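Local structure of TRAP dicarboxylate transporter, DctP subunit (4P47) at residues K50-V55 with A263-A267. The protein probably binds a small organic acid in the periplasm as the solute-binding subunit of a TRAP dicarboxylate transporter. Numbering follows the deposited sequence.
Sequences KFAELV and AAVEA
Phe51 and Ala263 meet at the centre of an apolar helix-helix contact. The Phe51 ring comes with its edge toward the backbone of the other helix. Its CD1 lies 3.7 Å from Ala263 CB, and Ala264 N sits at the ring edge, in the ring plane. A first torsion that sets CG anti to the backbone N (chi1 173°) carries the ring across to residues 263-264. Val55 CG2 lies over one ring face, 3.7 Å above its plane and offset toward the rim. Val55 CG2 also touches Ala263 CB at 3.5 Å. Ala263 CB also packs on Leu54 CB, so Phe51, Leu54 and Val55 all meet this one methyl group. Ala267 CB packs against the Phe51 backbone, 3.8 Å from Phe51 N, and against Phe51 CB. A leucine in place of Phe51 has no flat ring, and would probably leave a gap beside Ala263 and Ala264 and the Val55 methyl without the face it lies on.

Leu54 and Glu266 cross at the more open border. Leu54 CD1 rests 3.6 Å from Glu266 CD, and CD2 also touches the carboxylate. The extended glutamate chain lies against these two methyls, with no polar bond between the segments. Lys50 NZ stays 6.2 Å from Glu266 OE2, too far for a salt bridge. Lys50 also makes a cation-pi contact with Tyr270.

The axes of the two segments approach to 8.7 Å at 137°, and the alanines permit this closeness. Phe51 and Val55 also touch Val65 of strand 63-68, while Ala264 and Ala267 reach strand 141-156. The contact thus joins helix 43-58 to the long helix 254-288 beside the sheet, within the alpha/beta fold of a TRAP periplasmic solute-binding protein.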
loop_
_atom_site.group_PDB
_atom_site.type_symbol
_atom_site.label_atom_id
_atom_site.label_comp_id
_atom_site.label_asym_id
_atom_site.label_seq_id
_atom_site.Cartn_x
_atom_site.Cartn_y
_atom_site.Cartn_z
ATOM N N LYS A 50 7.987 -12.545 -11.609
ATOM C CA LYS A 50 6.919 -13.345 -12.183
ATOM C C LYS A 50 6.343 -12.666 -13.424
ATOM O O LYS A 50 6.141 -13.311 -14.467
ATOM C CB LYS A 50 5.818 -13.628 -11.156
ATOM C CG LYS A 50 4.621 -14.424 -11.678
ATOM C CD LYS A 50 4.958 -15.811 -12.169
ATOM C CE LYS A 50 5.517 -16.656 -11.083
ATOM N NZ LYS A 50 5.627 -18.059 -11.593
ATOM N N PHE A 51 6.056 -11.369 -13.313
ATOM C CA PHE A 51 5.579 -10.577 -14.446
ATOM C C PHE A 51 6.524 -10.714 -15.645
ATOM O O PHE A 51 6.103 -10.998 -16.770
ATOM C CB PHE A 51 5.412 -9.114 -14.027
ATOM C CG PHE A 51 5.078 -8.202 -15.171
ATOM C CD1 PHE A 51 3.766 -8.104 -15.657
ATOM C CD2 PHE A 51 6.057 -7.464 -15.806
ATOM C CE1 PHE A 51 3.460 -7.281 -16.718
ATOM C CE2 PHE A 51 5.740 -6.640 -16.865
ATOM C CZ PHE A 51 4.429 -6.550 -17.316
ATOM N N ALA A 52 7.813 -10.493 -15.405
ATOM C CA ALA A 52 8.806 -10.547 -16.487
ATOM C C ALA A 52 8.817 -11.921 -17.160
ATOM O O ALA A 52 8.904 -12.024 -18.379
ATOM C CB ALA A 52 10.194 -10.209 -15.943
ATOM N N GLU A 53 8.738 -12.975 -16.366
ATOM C CA GLU A 53 8.781 -14.324 -16.911
ATOM C C GLU A 53 7.545 -14.639 -17.729
ATOM O O GLU A 53 7.627 -15.257 -18.795
ATOM C CB GLU A 53 8.945 -15.338 -15.789
ATOM C CG GLU A 53 8.910 -16.788 -16.253
ATOM C CD GLU A 53 9.995 -17.161 -17.287
ATOM O OE1 GLU A 53 11.081 -16.531 -17.312
ATOM O OE2 GLU A 53 9.772 -18.111 -18.090
ATOM N N LEU A 54 6.390 -14.200 -17.244
ATOM C CA LEU A 54 5.148 -14.404 -17.982
ATOM C C LEU A 54 5.157 -13.649 -19.300
ATOM O O LEU A 54 4.708 -14.152 -20.320
ATOM C CB LEU A 54 3.949 -13.982 -17.129
ATOM C CG LEU A 54 3.704 -14.867 -15.909
ATOM C CD1 LEU A 54 2.580 -14.250 -15.067
ATOM C CD2 LEU A 54 3.371 -16.283 -16.334
ATOM N N VAL A 55 5.665 -12.434 -19.311
ATOM C CA VAL A 55 5.743 -11.693 -20.543
ATOM C C VAL A 55 6.698 -12.368 -21.549
ATOM O O VAL A 55 6.421 -12.436 -22.751
ATOM C CB VAL A 55 6.171 -10.231 -20.263
ATOM C CG1 VAL A 55 6.488 -9.497 -21.543
ATOM C CG2 VAL A 55 5.059 -9.496 -19.502
ATOM N N ALA A 263 -0.228 -10.775 -18.020
ATOM C CA ALA A 263 0.878 -10.980 -17.100
ATOM C C ALA A 263 0.706 -10.146 -15.829
ATOM O O ALA A 263 1.024 -10.613 -14.733
ATOM C CB ALA A 263 2.195 -10.660 -17.797
ATOM N N ALA A 264 0.209 -8.921 -15.964
ATOM C CA ALA A 264 0.033 -8.077 -14.785
ATOM C C ALA A 264 -0.979 -8.665 -13.811
ATOM O O ALA A 264 -0.763 -8.634 -12.589
ATOM C CB ALA A 264 -0.400 -6.695 -15.192
ATOM N N VAL A 265 -2.083 -9.200 -14.312
ATOM C CA VAL A 265 -3.118 -9.719 -13.409
ATOM C C VAL A 265 -2.759 -11.102 -12.877
ATOM O O VAL A 265 -3.077 -11.417 -11.734
ATOM C CB VAL A 265 -4.550 -9.706 -14.034
ATOM C CG1 VAL A 265 -4.955 -8.293 -14.363
ATOM C CG2 VAL A 265 -4.657 -10.605 -15.247
ATOM N N GLU A 266 -2.086 -11.942 -13.677
ATOM C CA GLU A 266 -1.619 -13.210 -13.188
ATOM C C GLU A 266 -0.531 -12.974 -12.123
ATOM O O GLU A 266 -0.546 -13.594 -11.054
ATOM C CB GLU A 266 -1.122 -14.108 -14.338
ATOM C CG GLU A 266 -0.698 -15.494 -13.861
ATOM C CD GLU A 266 -0.237 -16.427 -14.962
ATOM O OE1 GLU A 266 -0.338 -16.079 -16.150
ATOM O OE2 GLU A 266 0.276 -17.505 -14.596
ATOM N N ALA A 267 0.399 -12.054 -12.378
ATOM C CA ALA A 267 1.444 -11.763 -11.404
ATOM C C ALA A 267 0.852 -11.170 -10.127
ATOM O O ALA A 267 1.351 -11.425 -9.042
ATOM C CB ALA A 267 2.500 -10.845 -11.984
#